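Local coordinates for fructooligosaccharide ABC transporter substrate-binding protein FusA (Streptococcus pneumoniae, PDB 5G5Y) that binds short- and long-chain fructooligosaccharides, preferring tetrasaccharides and larger, and delivers them to an ABC transporter for import, at residues 151-156 / 284-289; 135-140 / 194-199; 293-298 / 413-418. All blocks are in the same frame, centred on the assembly; numbering follows the deposited sequence.

Contact 1: residues 151-156 / 284-289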
loop_
_atom_site.group_PDB
_atom_site.type_symbol
_atom_site.label_atom_id
_atom_site.label_comp_id
_atom_site.label_asym_id
_atom_site.label_seq_id
_atom_site.Cartn_x
_atom_site.Cartn_y
_atom_site.Cartn_z
ATOM N N LEU A 151 -0.361 20.641 -28.844
ATOM C CA LEU A 151 -0.162 19.195 -29.005
ATOM C C LEU A 151 -1.347 18.412 -28.442
ATOM O O LEU A 151 -1.926 18.801 -27.445
ATOM C CB LEU A 151 1.110 18.778 -28.265
ATOM C CG LEU A 151 2.390 19.524 -28.690
ATOM C CD1 LEU A 151 3.534 19.169 -27.771
ATOM C CD2 LEU A 151 2.770 19.233 -30.132
ATOM N N GLU A 152 -1.668 17.296 -29.079
ATOM C CA GLU A 152 -2.675 16.365 -28.585
ATOM C C GLU A 152 -2.048 15.537 -27.452
ATOM O O GLU A 152 -0.844 15.299 -27.443
ATOM C CB GLU A 152 -3.098 15.392 -29.692
ATOM C CG GLU A 152 -3.497 16.007 -31.037
ATOM C CD GLU A 152 -4.612 17.032 -30.924
ATOM O OE1 GLU A 152 -5.579 16.786 -30.166
ATOM O OE2 GLU A 152 -4.520 18.093 -31.593
ATOM N N MET A 153 -2.871 15.066 -26.521
ATOM C CA MET A 153 -2.406 14.097 -25.522
ATOM C C MET A 153 -1.844 12.858 -26.246
ATOM O O MET A 153 -2.505 12.322 -27.129
ATOM C CB MET A 153 -3.589 13.683 -24.601
ATOM C CG MET A 153 -3.202 12.692 -23.521
ATOM S SD MET A 153 -2.228 13.527 -22.286
ATOM C CE MET A 153 -3.503 14.370 -21.333
ATOM N N PRO A 154 -0.638 12.392 -25.886
ATOM C CA PRO A 154 -0.108 11.200 -26.572
ATOM C C PRO A 154 -0.971 9.975 -26.377
ATOM O O PRO A 154 -1.529 9.799 -25.303
ATOM C CB PRO A 154 1.238 10.958 -25.923
ATOM C CG PRO A 154 1.408 11.981 -24.877
ATOM C CD PRO A 154 0.319 12.974 -24.937
ATOM N N LYS A 155 -1.075 9.166 -27.425
ATOM C CA LYS A 155 -1.778 7.911 -27.393
ATOM C C LYS A 155 -0.852 6.691 -27.396
ATOM O O LYS A 155 -1.283 5.612 -27.049
ATOM C CB LYS A 155 -2.690 7.800 -28.619
ATOM C CG LYS A 155 -3.804 8.832 -28.712
ATOM C CD LYS A 155 -4.714 8.484 -29.887
ATOM C CE LYS A 155 -5.641 9.624 -30.259
ATOM N NZ LYS A 155 -4.997 10.532 -31.251
ATOM N N THR A 156 0.377 6.856 -27.884
ATOM C CA THR A 156 1.344 5.787 -28.045
ATOM C C THR A 156 2.662 6.197 -27.396
ATOM O O THR A 156 2.921 7.388 -27.154
ATOM C CB THR A 156 1.634 5.487 -29.531
ATOM O OG1 THR A 156 2.449 6.537 -30.101
ATOM C CG2 THR A 156 0.330 5.326 -30.333
ATOM N N VAL A 284 -3.798 13.161 -15.486
ATOM C CA VAL A 284 -3.398 11.774 -15.713
ATOM C C VAL A 284 -2.956 11.569 -17.164
ATOM O O VAL A 284 -3.638 11.987 -18.109
ATOM C CB VAL A 284 -4.532 10.777 -15.411
ATOM C CG1 VAL A 284 -4.015 9.353 -15.545
ATOM C CG2 VAL A 284 -5.137 10.991 -14.021
ATOM N N LEU A 285 -1.784 10.971 -17.328
ATOM C CA LEU A 285 -1.325 10.551 -18.637
ATOM C C LEU A 285 -2.107 9.270 -18.938
ATOM O O LEU A 285 -1.933 8.277 -18.209
ATOM C CB LEU A 285 0.181 10.254 -18.610
ATOM C CG LEU A 285 0.801 9.793 -19.935
ATOM C CD1 LEU A 285 0.765 10.916 -20.949
ATOM C CD2 LEU A 285 2.215 9.314 -19.765
ATOM N N PRO A 286 -2.950 9.272 -19.972
ATOM C CA PRO A 286 -3.653 8.016 -20.253
ATOM C C PRO A 286 -2.729 6.852 -20.608
ATOM O O PRO A 286 -1.581 7.059 -21.024
ATOM C CB PRO A 286 -4.535 8.350 -21.462
ATOM C CG PRO A 286 -4.500 9.847 -21.584
ATOM C CD PRO A 286 -3.228 10.303 -20.990
ATOM N N VAL A 287 -3.259 5.656 -20.493
ATOM C CA VAL A 287 -2.512 4.443 -20.810
ATOM C C VAL A 287 -2.088 4.509 -22.292
ATOM O O VAL A 287 -2.919 4.786 -23.183
ATOM C CB VAL A 287 -3.347 3.196 -20.512
ATOM C CG1 VAL A 287 -2.678 1.926 -21.054
ATOM C CG2 VAL A 287 -3.568 3.125 -19.016
ATOM N N LEU A 288 -0.805 4.293 -22.539
ATOM C CA LEU A 288 -0.230 4.394 -23.897
ATOM C C LEU A 288 -0.119 3.038 -24.570
ATOM O O LEU A 288 0.249 2.046 -23.945
ATOM C CB LEU A 288 1.155 4.986 -23.803
ATOM C CG LEU A 288 1.216 6.332 -23.094
ATOM C CD1 LEU A 288 2.653 6.827 -23.009
ATOM C CD2 LEU A 288 0.392 7.375 -23.824
ATOM N N ALA A 289 -0.385 2.997 -25.858
ATOM C CA ALA A 289 -0.137 1.785 -26.617
ATOM C C ALA A 289 1.331 1.752 -26.948
ATOM O O ALA A 289 1.930 2.780 -27.311
ATOM C CB ALA A 289 -0.986 1.762 -27.871
HETATM O O HOH W 1 -3.606 6.340 -25.472
#
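A single beta bridge between T156 and A289 ties the loop ahead of helix 157-169 to the loop that leaves strand 282-284. Its cross-segment hydrogen bond runs from A289 N to K155 O at 3.0 Å, nearly straight at 170°. K155 O takes a second bond from a water that also donates to V287 O, so one carbonyl is gripped twice and one water bridges the two loops. Beside the bridge, T156 CA lies 3.2 Å from A289 O in a CA-H...O contact. T156 is the N-cap of helix 157-169: its OG1 bonds D159 N, while the D159 carboxylate turns back so that OD2 accepts from K155 N. The bridge therefore holds the second segment against the very start of that helix. L288 lies against P154, its CD2 3.4 Å from P154 O and 4.2 Å from P154 CB, and it also touches L160 of the helix. Earlier in both segments, the M153 chain meets the CD corner of the P286 ring. With M153 CG anti to the backbone N (chi1 -179°) and the chain bent at chi2 and chi3, the thioether is brought against P286 CD; M153 CG meets this atom at a tight 3.5 Å, and M153 SD is 3.6 Å from the same P286 CD. L285 comes in from the sheet side, where its CD1 touches both P154 CG (4.1 Å) and M153 SD, and its side chain continues onto I141 of strand 138-142.

Contact 2: residues 135-140 / 194-199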
loop_
_atom_site.group_PDB
_atom_site.type_symbol
_atom_site.label_atom_id
_atom_site.label_comp_id
_atom_site.label_asym_id
_atom_site.label_seq_id
_atom_site.Cartn_x
_atom_site.Cartn_y
_atom_site.Cartn_z
ATOM N N VAL A 135 -2.634 0.617 -8.790
ATOM C CA VAL A 135 -1.549 1.380 -9.441
ATOM C C VAL A 135 -1.044 2.309 -8.377
ATOM O O VAL A 135 -1.854 3.019 -7.763
ATOM C CB VAL A 135 -2.070 2.194 -10.642
ATOM C CG1 VAL A 135 -0.987 3.076 -11.302
ATOM C CG2 VAL A 135 -2.575 1.229 -11.682
ATOM N N ASN A 136 0.258 2.283 -8.122
ATOM C CA ASN A 136 0.862 3.171 -7.126
ATOM C C ASN A 136 1.567 4.374 -7.768
ATOM O O ASN A 136 1.359 5.515 -7.331
ATOM C CB ASN A 136 1.751 2.392 -6.156
ATOM C CG ASN A 136 2.991 1.773 -6.821
ATOM O OD1 ASN A 136 2.935 1.230 -7.909
ATOM N ND2 ASN A 136 4.096 1.837 -6.141
ATOM N N ASP A 137 2.337 4.120 -8.828
ATOM C CA ASP A 137 3.140 5.134 -9.489
ATOM C C ASP A 137 2.486 5.706 -10.755
ATOM O O ASP A 137 2.968 5.502 -11.866
ATOM C CB ASP A 137 4.551 4.615 -9.797
ATOM C CG ASP A 137 4.580 3.494 -10.814
ATOM O OD1 ASP A 137 3.705 2.610 -10.788
ATOM O OD2 ASP A 137 5.504 3.509 -11.673
ATOM N N MET A 138 1.405 6.447 -10.563
ATOM C CA MET A 138 0.648 7.037 -11.667
ATOM C C MET A 138 1.523 8.062 -12.394
ATOM O O MET A 138 2.329 8.749 -11.753
ATOM C CB MET A 138 -0.625 7.733 -11.167
ATOM C CG MET A 138 -1.622 6.809 -10.561
ATOM S SD MET A 138 -3.137 7.558 -9.925
ATOM C CE MET A 138 -3.738 8.518 -11.302
ATOM N N ALA A 139 1.368 8.121 -13.721
ATOM C CA ALA A 139 2.075 9.108 -14.565
ATOM C C ALA A 139 1.156 10.317 -14.754
ATOM O O ALA A 139 -0.056 10.144 -14.965
ATOM C CB ALA A 139 2.451 8.503 -15.891
ATOM N N TRP A 140 1.741 11.501 -14.640
ATOM C CA TRP A 140 1.034 12.765 -14.732
ATOM C C TRP A 140 1.725 13.615 -15.782
ATOM O O TRP A 140 2.967 13.557 -15.923
ATOM C CB TRP A 140 1.104 13.472 -13.383
ATOM C CG TRP A 140 0.610 12.644 -12.252
ATOM C CD1 TRP A 140 1.345 11.818 -11.470
ATOM C CD2 TRP A 140 -0.729 12.577 -11.762
ATOM N NE1 TRP A 140 0.543 11.219 -10.547
ATOM C CE2 TRP A 140 -0.728 11.678 -10.690
ATOM C CE3 TRP A 140 -1.926 13.181 -12.139
ATOM C CZ2 TRP A 140 -1.884 11.356 -9.968
ATOM C CZ3 TRP A 140 -3.095 12.870 -11.400
ATOM C CH2 TRP A 140 -3.056 11.972 -10.349
ATOM N N PHE A 194 9.201 4.993 -12.669
ATOM C CA PHE A 194 8.639 4.964 -14.002
ATOM C C PHE A 194 8.039 3.619 -14.442
ATOM O O PHE A 194 7.516 3.533 -15.551
ATOM C CB PHE A 194 9.686 5.419 -15.085
ATOM C CG PHE A 194 10.940 4.588 -15.124
ATOM C CD1 PHE A 194 10.953 3.324 -15.694
ATOM C CD2 PHE A 194 12.104 5.046 -14.528
ATOM C CE1 PHE A 194 12.112 2.554 -15.685
ATOM C CE2 PHE A 194 13.258 4.270 -14.526
ATOM C CZ PHE A 194 13.266 3.035 -15.126
ATOM N N LYS A 195 8.159 2.566 -13.624
ATOM C CA LYS A 195 7.896 1.187 -14.087
ATOM C C LYS A 195 6.443 0.979 -14.586
ATOM O O LYS A 195 6.191 0.075 -15.405
ATOM C CB LYS A 195 8.319 0.123 -13.052
ATOM C CG LYS A 195 7.449 0.088 -11.788
ATOM C CD LYS A 195 7.740 -1.108 -10.882
ATOM C CE LYS A 195 9.203 -1.238 -10.454
ATOM N NZ LYS A 195 9.574 -0.145 -9.503
ATOM N N PHE A 196 5.504 1.826 -14.149
ATOM C CA PHE A 196 4.153 1.868 -14.736
ATOM C C PHE A 196 4.116 1.787 -16.288
ATOM O O PHE A 196 3.231 1.132 -16.897
ATOM C CB PHE A 196 3.409 3.134 -14.239
ATOM C CG PHE A 196 2.059 3.302 -14.836
ATOM C CD1 PHE A 196 0.981 2.549 -14.365
ATOM C CD2 PHE A 196 1.879 4.134 -15.912
ATOM C CE1 PHE A 196 -0.273 2.656 -14.941
ATOM C CE2 PHE A 196 0.622 4.242 -16.506
ATOM C CZ PHE A 196 -0.448 3.498 -16.016
ATOM N N LEU A 197 5.079 2.424 -16.946
ATOM C CA LEU A 197 5.074 2.493 -18.418
ATOM C C LEU A 197 5.468 1.169 -19.076
ATOM O O LEU A 197 5.219 0.990 -20.266
ATOM C CB LEU A 197 6.017 3.587 -18.941
ATOM C CG LEU A 197 5.578 5.044 -18.681
ATOM C CD1 LEU A 197 6.542 6.014 -19.355
ATOM C CD2 LEU A 197 4.150 5.320 -19.148
ATOM N N PHE A 198 6.092 0.254 -18.338
ATOM C CA PHE A 198 6.567 -1.001 -18.950
ATOM C C PHE A 198 5.455 -1.837 -19.572
ATOM O O PHE A 198 5.715 -2.570 -20.541
ATOM C CB PHE A 198 7.384 -1.838 -17.948
ATOM C CG PHE A 198 8.839 -1.412 -17.866
ATOM C CD1 PHE A 198 9.226 -0.065 -18.031
ATOM C CD2 PHE A 198 9.833 -2.357 -17.651
ATOM C CE1 PHE A 198 10.570 0.310 -17.963
ATOM C CE2 PHE A 198 11.173 -1.990 -17.582
ATOM C CZ PHE A 198 11.544 -0.653 -17.735
ATOM N N ALA A 199 4.256 -1.739 -19.005
ATOM C CA ALA A 199 3.089 -2.477 -19.463
ATOM C C ALA A 199 2.656 -2.104 -20.890
ATOM O O ALA A 199 2.009 -2.913 -21.573
ATOM C CB ALA A 199 1.928 -2.309 -18.480
#
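F196 and D137 join the 3-10 segment around F196 to the loop that leads into strand 138-142. Followed outward from its backbone, the F196 side chain first turns CB to two oxygens of D137, 3.3 Å from D137 OD2 and 3.4 Å from D137 O. CG stays close to that same carbonyl, 3.8 Å from D137 O. Because CG is anti to the backbone N (chi1 177°), the ring extends toward the other segment. D137 O, V135 and A139 all approach it obliquely from the same side: V135 CG1 is 3.7 Å from F196 CD1 and equally near CE1, and A139 CB is 4.4 Å from F196 CD2. Y412 of helix 399-412 also packs on the ring. F196 N donates to D137 OD2 at 3.0 Å and 159°, and the carboxylate oxygen accepts with its syn lone pair. The carboxylate stands almost upright to the phenyl ring, their planes 81° apart. The contact sits beside the substrate site: the D137 side chain is about 5 Å from that of substrate-binding N191, and the V135 side chain about 7 Å from that of W270. K195, next to the bond, turns its ammonium to D193 and D207, so its charge is paired away from D137. A buried carboxylate is thus held by a backbone N-H of the 3-10 segment, which probably helps to stabilise its negative charge, while the adjoining phenyl ring contributes apolar contact.

Contact 3: residues 293-298 / 413-418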
loop_
_atom_site.group_PDB
_atom_site.type_symbol
_atom_site.label_atom_id
_atom_site.label_comp_id
_atom_site.label_asym_id
_atom_site.label_seq_id
_atom_site.Cartn_x
_atom_site.Cartn_y
_atom_site.Cartn_z
ATOM N N GLY A 293 0.777 -1.709 -30.704
ATOM C CA GLY A 293 -0.549 -1.146 -30.797
ATOM C C GLY A 293 -1.451 -1.461 -29.592
ATOM O O GLY A 293 -2.596 -0.984 -29.536
ATOM N N GLN A 294 -0.964 -2.229 -28.622
ATOM C CA GLN A 294 -1.828 -2.713 -27.522
ATOM C C GLN A 294 -1.510 -2.014 -26.191
ATOM O O GLN A 294 -0.389 -1.550 -25.960
ATOM C CB GLN A 294 -1.695 -4.229 -27.365
ATOM C CG GLN A 294 -1.808 -5.042 -28.664
ATOM C CD GLN A 294 -2.991 -4.626 -29.511
ATOM O OE1 GLN A 294 -4.122 -4.597 -29.030
ATOM N NE2 GLN A 294 -2.725 -4.212 -30.745
ATOM N N LYS A 295 -2.510 -1.990 -25.313
ATOM C CA LYS A 295 -2.464 -1.283 -24.038
ATOM C C LYS A 295 -2.645 -2.276 -22.892
ATOM O O LYS A 295 -3.398 -3.270 -23.014
ATOM C CB LYS A 295 -3.581 -0.266 -23.942
ATOM C CG LYS A 295 -3.449 0.906 -24.886
ATOM C CD LYS A 295 -4.689 1.740 -24.766
ATOM C CE LYS A 295 -4.788 2.815 -25.811
ATOM N NZ LYS A 295 -5.912 3.730 -25.449
ATOM N N HIS A 296 -1.956 -2.008 -21.803
ATOM C CA HIS A 296 -1.992 -2.893 -20.627
ATOM C C HIS A 296 -1.601 -2.094 -19.404
ATOM O O HIS A 296 -0.787 -1.174 -19.481
ATOM C CB HIS A 296 -1.042 -4.095 -20.797
ATOM C CG HIS A 296 -1.177 -5.129 -19.733
ATOM N ND1 HIS A 296 -2.326 -5.868 -19.581
ATOM C CD2 HIS A 296 -0.327 -5.542 -18.752
ATOM C CE1 HIS A 296 -2.174 -6.730 -18.591
ATOM N NE2 HIS A 296 -0.979 -6.528 -18.044
ATOM N N VAL A 297 -2.204 -2.439 -18.272
ATOM C CA VAL A 297 -1.762 -2.013 -16.952
ATOM C C VAL A 297 -1.466 -3.251 -16.114
ATOM O O VAL A 297 -2.346 -4.125 -15.954
ATOM C CB VAL A 297 -2.840 -1.172 -16.253
ATOM C CG1 VAL A 297 -2.417 -0.786 -14.851
ATOM C CG2 VAL A 297 -3.104 0.093 -17.067
ATOM N N ALA A 298 -0.253 -3.297 -15.562
ATOM C CA ALA A 298 0.147 -4.374 -14.657
ATOM C C ALA A 298 -0.428 -4.016 -13.286
ATOM O O ALA A 298 -0.372 -2.851 -12.831
ATOM C CB ALA A 298 1.626 -4.482 -14.587
ATOM N N VAL A 413 -8.385 0.656 -15.101
ATOM C CA VAL A 413 -9.120 -0.582 -14.985
ATOM C C VAL A 413 -9.454 -1.293 -16.315
ATOM O O VAL A 413 -9.250 -2.502 -16.406
ATOM C CB VAL A 413 -10.336 -0.401 -14.088
ATOM C CG1 VAL A 413 -11.290 -1.601 -14.161
ATOM C CG2 VAL A 413 -9.845 -0.185 -12.656
ATOM N N PRO A 414 -9.868 -0.549 -17.362
ATOM C CA PRO A 414 -10.147 -1.204 -18.638
ATOM C C PRO A 414 -8.975 -1.990 -19.249
ATOM O O PRO A 414 -9.207 -2.913 -20.051
ATOM C CB PRO A 414 -10.555 -0.040 -19.558
ATOM C CG PRO A 414 -11.041 1.034 -18.642
ATOM C CD PRO A 414 -10.185 0.902 -17.414
ATOM N N TYR A 415 -7.747 -1.654 -18.835
ATOM C CA TYR A 415 -6.533 -2.246 -19.379
ATOM C C TYR A 415 -5.849 -3.245 -18.422
ATOM O O TYR A 415 -4.814 -3.757 -18.780
ATOM C CB TYR A 415 -5.570 -1.142 -19.753
ATOM C CG TYR A 415 -6.241 -0.179 -20.681
ATOM C CD1 TYR A 415 -6.599 -0.586 -21.963
ATOM C CD2 TYR A 415 -6.585 1.097 -20.264
ATOM C CE1 TYR A 415 -7.282 0.244 -22.808
ATOM C CE2 TYR A 415 -7.256 1.967 -21.127
ATOM C CZ TYR A 415 -7.607 1.520 -22.382
ATOM O OH TYR A 415 -8.231 2.356 -23.247
ATOM N N MET A 416 -6.445 -3.509 -17.248
ATOM C CA MET A 416 -5.964 -4.516 -16.286
ATOM C C MET A 416 -6.561 -5.867 -16.625
ATOM O O MET A 416 -7.653 -6.277 -16.118
ATOM C CB MET A 416 -6.383 -4.133 -14.864
ATOM C CG MET A 416 -5.752 -2.857 -14.328
ATOM S SD MET A 416 -6.436 -2.650 -12.667
ATOM C CE MET A 416 -6.081 -0.920 -12.381
ATOM N N SER A 417 -5.864 -6.589 -17.478
ATOM C CA SER A 417 -6.376 -7.816 -18.018
ATOM C C SER A 417 -6.139 -9.034 -17.136
ATOM O O SER A 417 -6.669 -10.097 -17.442
ATOM C CB SER A 417 -5.755 -8.046 -19.415
ATOM O OG SER A 417 -6.208 -6.981 -20.281
ATOM N N ASN A 418 -5.344 -8.906 -16.088
ATOM C CA ASN A 418 -5.029 -10.037 -15.210
ATOM C C ASN A 418 -6.137 -10.217 -14.168
ATOM O O ASN A 418 -6.412 -9.309 -13.384
ATOM C CB ASN A 418 -3.678 -9.848 -14.555
ATOM C CG ASN A 418 -2.537 -9.894 -15.586
ATOM O OD1 ASN A 418 -2.612 -9.225 -16.631
ATOM N ND2 ASN A 418 -1.534 -10.739 -15.347
HETATM O O HOH W 2 -4.087 -6.133 -21.465
HETATM O O HOH W 3 -8.072 1.963 -26.348
HETATM O O HOH W 4 -3.476 -6.542 -15.212
#
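K295 and Y415 lie side by side and point the same way. The extended lysine chain runs obliquely alongside the ring: K295 CB is 3.6 Å from Y415 CD1, and K295 CD is 3.6 Å from Y415 CE1. At the far end a water accepts from K295 NZ and also bonds Y415 OH, linking the two polar tips. P414 CB covers one face of the tyrosine ring, over its centre. Next comes H296, whose CB is directed away from the other segment; with CG anti to the backbone N (chi1 -172°), the imidazole still swings back to S417 and N418. Its CE1 meets N418 OD1 at 3.2 Å, near the ring plane, and the ring and amide planes are turned 52° apart. A second water joins H296 ND1 to S417 OG, 2.6 Å from each, with a weak bond to K295 O. Of the two loops that meet here, one lies between strands 282-284 and 305-306, the other starts with 3-10 segment 413-415, directly after helix 399-412. The N418 side chain is about 7 Å from that of the calcium ligand D219 and about 11 Å from the bound calcium. V297 makes the direct backbone link: its N donates to Y415 O at 3.0 Å and 163°, approaching from above the carbonyl plane instead of along a lone pair. H296 CA adds a CA-H...O contact to Y415 O. The V297 side chain spreads over both neighbours, CG2 on Y415 CB and CB 3.9 Å from M416 CG, and it reaches Y412 of the preceding helix as well. A third water donates to V297 O and accepts from N418 N; the amide ND2 of N418 is held by V212 O.

All three contacts lie on the same side of the chain's centre, their centres 12 to 14 Å apart. Contacts 1 and 2 interleave along the chain and meet at the sheet containing strands 138-142 and 282-284, where L285 N probably bonds A139 O. Contact 3 follows both in sequence. The loop after strand 282-284 supplies a segment to contact 1 and, a few residues later, one to contact 3; V287 packs on V297, K295 and Y415, while V135 and A199 of contact 2 touch V297, A199 also reaching H296 and A298. Helix 399-412 borders all three. That loop, the mixed sheet and this helix are thus joined near the substrate site at contact 2.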